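Local structure of WGR domain-containing protein (Bacteroides fragilis, 2RA8) at residues W16-V27 / A53-T61. The protein is of unknown function but combines a WGR domain, a module that probably binds nucleic acid as in related proteins, with leucine-rich repeats. Sequence-based numbering, arbitrary orientation.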
ATOM      1  N   TRP A  16       9.465  12.878 -15.673  1.00 24.09           N
ATOM      2  CA  TRP A  16       9.315  11.750 -16.574  1.00 17.81           C
ATOM      3  C   TRP A  16       9.362  12.348 -17.955  1.00 28.54           C
ATOM      4  O   TRP A  16       8.619  13.286 -18.249  1.00 20.56           O
ATOM      5  CB  TRP A  16       7.959  11.065 -16.326  1.00 16.65           C
ATOM      6  CG  TRP A  16       7.652   9.893 -17.219  1.00 22.81           C
ATOM      7  CD1 TRP A  16       8.009   8.586 -17.020  1.00 26.03           C
ATOM      8  CD2 TRP A  16       6.912   9.930 -18.445  1.00 14.16           C
ATOM      9  NE1 TRP A  16       7.531   7.802 -18.049  1.00 20.37           N
ATOM     10  CE2 TRP A  16       6.857   8.598 -18.934  1.00 19.33           C
ATOM     11  CE3 TRP A  16       6.286  10.952 -19.171  1.00 13.01           C
ATOM     12  CZ2 TRP A  16       6.200   8.269 -20.125  1.00 21.25           C
ATOM     13  CZ3 TRP A  16       5.628  10.623 -20.362  1.00 14.06           C
ATOM     14  CH2 TRP A  16       5.592   9.285 -20.824  1.00 16.98           C
ATOM     15  N   SER A  17      10.259  11.851 -18.801  1.00 24.79           N
ATOM     16  CA  SER A  17      10.356  12.362 -20.164  1.00 22.51           C
ATOM     17  C   SER A  17      10.272  11.227 -21.146  1.00 24.11           C
ATOM     18  O   SER A  17      10.659  10.089 -20.843  1.00 23.51           O
ATOM     19  CB  SER A  17      11.660  13.154 -20.378  1.00 19.58           C
ATOM     20  OG  SER A  17      12.801  12.317 -20.440  1.00 23.85           O
ATOM     21  N   ILE A  18       9.739  11.520 -22.326  1.00 24.78           N
ATOM     22  CA  ILE A  18       9.601  10.507 -23.358  1.00 23.31           C
ATOM     23  C   ILE A  18       9.993  11.044 -24.703  1.00 25.68           C
ATOM     24  O   ILE A  18       9.755  12.212 -25.026  1.00 22.23           O
ATOM     25  CB  ILE A  18       8.148   9.940 -23.395  1.00 24.34           C
ATOM     26  CG1 ILE A  18       8.076   8.754 -24.358  1.00 14.00           C
ATOM     27  CG2 ILE A  18       7.161  11.041 -23.790  1.00 24.55           C
ATOM     28  CD1 ILE A  18       6.775   7.955 -24.262  1.00 14.73           C
ATOM     29  N   ASP A  19      10.620  10.186 -25.499  1.00 16.65           N
ATOM     30  CA  ASP A  19      11.081  10.566 -26.828  1.00 16.78           C
ATOM     31  C   ASP A  19      11.004   9.371 -27.722  1.00 25.88           C
ATOM     32  O   ASP A  19      11.326   8.259 -27.292  1.00 27.75           O
ATOM     33  CB  ASP A  19      12.534  11.060 -26.747  1.00 13.94           C
ATOM     34  CG  ASP A  19      12.997  11.760 -28.020  1.00 30.27           C
ATOM     35  OD1 ASP A  19      12.153  12.317 -28.752  1.00 35.84           O
ATOM     36  OD2 ASP A  19      14.219  11.765 -28.276  1.00 43.94           O
ATOM     37  N   VAL A  20      10.546   9.567 -28.957  1.00 19.56           N
ATOM     38  CA  VAL A  20      10.475   8.458 -29.896  1.00 26.40           C
ATOM     39  C   VAL A  20      11.479   8.668 -30.990  1.00 31.21           C
ATOM     40  O   VAL A  20      11.455   9.688 -31.680  1.00 27.34           O
ATOM     41  CB  VAL A  20       9.077   8.308 -30.552  1.00 30.53           C
ATOM     42  CG1 VAL A  20       9.115   7.172 -31.581  1.00 26.49           C
ATOM     43  CG2 VAL A  20       8.021   8.007 -29.501  1.00 23.43           C
ATOM     44  N   ARG A  21      12.388   7.713 -31.143  1.00 28.12           N
ATOM     45  CA  ARG A  21      13.394   7.786 -32.193  1.00 37.46           C
ATOM     46  C   ARG A  21      13.360   6.502 -32.976  1.00 38.20           C
ATOM     47  O   ARG A  21      13.800   5.454 -32.498  1.00 32.57           O
ATOM     48  CB  ARG A  21      14.785   8.023 -31.599  1.00 37.42           C
ATOM     49  CG  ARG A  21      14.992   9.452 -31.123  1.00 38.47           C
ATOM     50  CD  ARG A  21      16.402   9.678 -30.613  1.00 65.68           C
ATOM     51  NE  ARG A  21      16.593  11.057 -30.169  1.00 81.44           N
ATOM     52  CZ  ARG A  21      17.744  11.551 -29.723  1.00 84.85           C
ATOM     53  NH1 ARG A  21      18.822  10.780 -29.658  1.00 78.31           N
ATOM     54  NH2 ARG A  21      17.817  12.821 -29.342  1.00 91.91           N
ATOM     55  N   GLY A  22      12.804   6.580 -34.182  1.00 31.92           N
ATOM     56  CA  GLY A  22      12.695   5.408 -35.022  1.00 27.49           C
ATOM     57  C   GLY A  22      11.603   4.512 -34.482  1.00 27.78           C
ATOM     58  O   GLY A  22      10.445   4.919 -34.391  1.00 23.20           O
ATOM     59  N   THR A  23      11.975   3.289 -34.120  1.00 26.56           N
ATOM     60  CA  THR A  23      11.034   2.320 -33.575  1.00 23.46           C
ATOM     61  C   THR A  23      11.229   2.197 -32.076  1.00 24.84           C
ATOM     62  O   THR A  23      10.584   1.383 -31.416  1.00 27.11           O
ATOM     63  CB  THR A  23      11.245   0.931 -34.215  1.00 24.47           C
ATOM     64  OG1 THR A  23      12.640   0.597 -34.159  1.00 31.22           O
ATOM     65  CG2 THR A  23      10.779   0.926 -35.667  1.00 32.21           C
ATOM     66  N   ASP A  24      12.133   3.004 -31.533  1.00 24.18           N
ATOM     67  CA  ASP A  24      12.414   2.984 -30.103  1.00 23.62           C
ATOM     68  C   ASP A  24      11.748   4.106 -29.339  1.00 26.40           C
ATOM     69  O   ASP A  24      11.734   5.258 -29.784  1.00 28.90           O
ATOM     70  CB  ASP A  24      13.926   3.067 -29.849  1.00 25.29           C
ATOM     71  CG  ASP A  24      14.670   1.813 -30.301  1.00 24.84           C
ATOM     72  OD1 ASP A  24      14.167   0.700 -30.044  1.00 31.59           O
ATOM     73  OD2 ASP A  24      15.756   1.941 -30.899  1.00 28.85           O
ATOM     74  N   VAL A  25      11.184   3.760 -28.184  1.00 26.69           N
ATOM     75  CA  VAL A  25      10.558   4.735 -27.302  1.00 23.59           C
ATOM     76  C   VAL A  25      11.530   4.843 -26.145  1.00 30.96           C
ATOM     77  O   VAL A  25      11.855   3.838 -25.498  1.00 26.50           O
ATOM     78  CB  VAL A  25       9.182   4.255 -26.778  1.00 21.42           C
ATOM     79  CG1 VAL A  25       8.654   5.241 -25.744  1.00 24.85           C
ATOM     80  CG2 VAL A  25       8.185   4.131 -27.933  1.00 23.72           C
ATOM     81  N   ILE A  26      12.015   6.054 -25.894  1.00 23.34           N
ATOM     82  CA  ILE A  26      12.979   6.292 -24.827  1.00 19.07           C
ATOM     83  C   ILE A  26      12.404   7.088 -23.673  1.00 27.72           C
ATOM     84  O   ILE A  26      12.023   8.253 -23.829  1.00 21.02           O
ATOM     85  CB  ILE A  26      14.216   7.024 -25.379  1.00 23.79           C
ATOM     86  CG1 ILE A  26      14.760   6.265 -26.596  1.00 29.84           C
ATOM     87  CG2 ILE A  26      15.281   7.141 -24.297  1.00 22.06           C
ATOM     88  CD1 ILE A  26      15.826   7.010 -27.360  1.00 45.91           C
ATOM     89  N   VAL A  27      12.353   6.450 -22.507  1.00 27.81           N
ATOM     90  CA  VAL A  27      11.831   7.059 -21.289  1.00 24.80           C
ATOM     91  C   VAL A  27      12.961   7.329 -20.321  1.00 25.20           C
ATOM     92  O   VAL A  27      13.883   6.513 -20.165  1.00 21.47           O
ATOM     93  CB  VAL A  27      10.792   6.120 -20.604  1.00 33.61           C
ATOM     94  CG1 VAL A  27      10.560   6.542 -19.169  1.00 28.46           C
ATOM     95  CG2 VAL A  27       9.474   6.149 -21.370  1.00 13.17           C
ATOM     96  N   ALA A  53       3.816   5.468 -27.287  1.00 30.14           N
ATOM     97  CA  ALA A  53       4.220   6.694 -26.601  1.00 21.80           C
ATOM     98  C   ALA A  53       3.017   7.517 -26.237  1.00 28.20           C
ATOM     99  O   ALA A  53       2.968   8.132 -25.171  1.00 30.23           O
ATOM    100  CB  ALA A  53       5.170   7.498 -27.482  1.00 14.17           C
ATOM    101  N   GLY A  54       2.032   7.526 -27.128  1.00 24.12           N
ATOM    102  CA  GLY A  54       0.820   8.277 -26.877  1.00 28.40           C
ATOM    103  C   GLY A  54       0.112   7.785 -25.632  1.00 26.62           C
ATOM    104  O   GLY A  54      -0.332   8.584 -24.805  1.00 25.12           O
ATOM    105  N   LYS A  55       0.017   6.466 -25.481  1.00 21.05           N
ATOM    106  CA  LYS A  55      -0.657   5.898 -24.319  1.00 27.55           C
ATOM    107  C   LYS A  55       0.069   6.186 -23.020  1.00 20.08           C
ATOM    108  O   LYS A  55      -0.562   6.414 -21.988  1.00 32.63           O
ATOM    109  CB  LYS A  55      -0.839   4.383 -24.493  1.00 29.61           C
ATOM    110  CG  LYS A  55      -1.689   4.016 -25.705  1.00 34.03           C
ATOM    111  CD  LYS A  55      -2.156   2.566 -25.668  1.00 43.40           C
ATOM    112  CE  LYS A  55      -3.192   2.338 -24.573  1.00 60.98           C
ATOM    113  NZ  LYS A  55      -3.724   0.943 -24.597  1.00 57.73           N
ATOM    114  N   LEU A  56       1.399   6.181 -23.060  1.00 21.23           N
ATOM    115  CA  LEU A  56       2.189   6.456 -21.864  1.00 25.04           C
ATOM    116  C   LEU A  56       1.963   7.888 -21.428  1.00 27.26           C
ATOM    117  O   LEU A  56       1.747   8.169 -20.246  1.00 24.09           O
ATOM    118  CB  LEU A  56       3.675   6.242 -22.155  1.00 22.96           C
ATOM    119  CG  LEU A  56       4.107   4.792 -22.419  1.00 40.60           C
ATOM    120  CD1 LEU A  56       5.590   4.738 -22.734  1.00 31.73           C
ATOM    121  CD2 LEU A  56       3.794   3.940 -21.199  1.00 24.48           C
ATOM    122  N   ILE A  57       2.019   8.802 -22.390  1.00 23.31           N
ATOM    123  CA  ILE A  57       1.809  10.218 -22.109  1.00 27.14           C
ATOM    124  C   ILE A  57       0.435  10.442 -21.509  1.00 24.60           C
ATOM    125  O   ILE A  57       0.310  11.011 -20.423  1.00 27.30           O
ATOM    126  CB  ILE A  57       1.996  11.050 -23.404  1.00 16.78           C
ATOM    127  CG1 ILE A  57       3.482  11.077 -23.765  1.00 22.49           C
ATOM    128  CG2 ILE A  57       1.445  12.470 -23.228  1.00 19.60           C
ATOM    129  CD1 ILE A  57       3.799  11.755 -25.086  1.00 35.97           C
ATOM    130  N   ALA A  58      -0.606   9.967 -22.190  1.00 17.20           N
ATOM    131  CA  ALA A  58      -1.976  10.128 -21.696  1.00 30.62           C
ATOM    132  C   ALA A  58      -2.090   9.650 -20.275  1.00 28.36           C
ATOM    133  O   ALA A  58      -2.745  10.282 -19.438  1.00 32.90           O
ATOM    134  CB  ALA A  58      -2.955   9.354 -22.585  1.00 32.17           C
ATOM    135  N   GLU A  59      -1.450   8.519 -19.996  1.00 31.50           N
ATOM    136  CA  GLU A  59      -1.470   7.925 -18.666  1.00 28.34           C
ATOM    137  C   GLU A  59      -0.807   8.814 -17.629  1.00 30.09           C
ATOM    138  O   GLU A  59      -1.308   8.962 -16.509  1.00 32.31           O
ATOM    139  CB  GLU A  59      -0.758   6.575 -18.704  1.00 30.79           C
ATOM    140  CG  GLU A  59      -0.789   5.803 -17.404  1.00 37.79           C
ATOM    141  CD  GLU A  59       0.085   4.562 -17.465  1.00 59.02           C
ATOM    142  OE1 GLU A  59       0.072   3.882 -18.513  1.00 50.82           O
ATOM    143  OE2 GLU A  59       0.777   4.264 -16.468  1.00 78.23           O
ATOM    144  N   LYS A  60       0.327   9.405 -17.990  1.00 22.41           N
ATOM    145  CA  LYS A  60       1.057  10.278 -17.074  1.00 26.66           C
ATOM    146  C   LYS A  60       0.280  11.534 -16.749  1.00 20.58           C
ATOM    147  O   LYS A  60       0.186  11.930 -15.587  1.00 27.06           O
ATOM    148  CB  LYS A  60       2.429  10.661 -17.666  1.00 19.88           C
ATOM    149  CG  LYS A  60       3.455   9.510 -17.703  1.00 15.91           C
ATOM    150  CD  LYS A  60       3.873   9.096 -16.288  1.00 25.17           C
ATOM    151  CE  LYS A  60       4.586   7.741 -16.276  1.00 20.25           C
ATOM    152  NZ  LYS A  60       4.735   7.226 -14.884  1.00 27.04           N
ATOM    153  N   THR A  61      -0.293  12.169 -17.766  1.00 26.27           N
ATOM    154  CA  THR A  61      -1.049  13.393 -17.531  1.00 25.44           C
ATOM    155  C   THR A  61      -2.284  13.103 -16.720  1.00 28.29           C
ATOM    156  O   THR A  61      -2.720  13.936 -15.923  1.00 34.83           O
ATOM    157  CB  THR A  61      -1.454  14.085 -18.857  1.00 22.41           C
ATOM    158  OG1 THR A  61      -2.201  13.172 -19.672  1.00 23.50           O
ATOM    159  CG2 THR A  61      -0.212  14.562 -19.614  1.00 27.14           C
TER
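With its CG anti to the backbone N (chi1 178°), Trp16 reaches from the sheet to the helix, where Lys60 meets it by bending at chi2 (-67°). The bend lays the lysine chain across one face of the indole. Lys60 CG sits 3.4 Å from the centroid of the Trp16 six-membered ring, almost on the ring normal, a CH-pi contact. Further along, Lys60 CE comes within 3.4 Å of Trp16 NE1. The ammonium ends over the five-membered ring, with Lys60 NZ 4.4 Å from its centroid, a cation-pi contact. The two side chains as a whole cross at about a right angle. Leu56 CB meets Trp16 CZ2 and Ile57 CG1 meets Trp16 CH2, both at the six-membered ring.

Ile18 reaches the helix with two branches. Its CD1 packs on Ala53 CB at 3.6 Å and also meets Leu56 CD1. Its CG2 lies 3.7 Å from Ile57 CD1. At the Ala53 end the helix lies close to the strands, consistent with the small side chain there: Val20 CG2 is 3.5 Å from Ala53 CB. Val25 and Val27, on the next strand, make looser contacts with Leu56 CD1. No hydrogen bond crosses the interface, which is held by apolar packing and the contacts of Lys60 on Trp16.

Strands 13-21 and 24-31 form a hairpin, closed by a type II' turn from Arg21 to Asp24. Helix 46-62 packs on one face of this antiparallel WGR sheet, its 53-61 part nearly antiparallel to strand 16-21 (165°). Tyr65 touches both Trp16 and Lys60. Ile57 also reaches Phe5 on strand 3-8, while Ala49, earlier in the helix, touches Val20 and Val25.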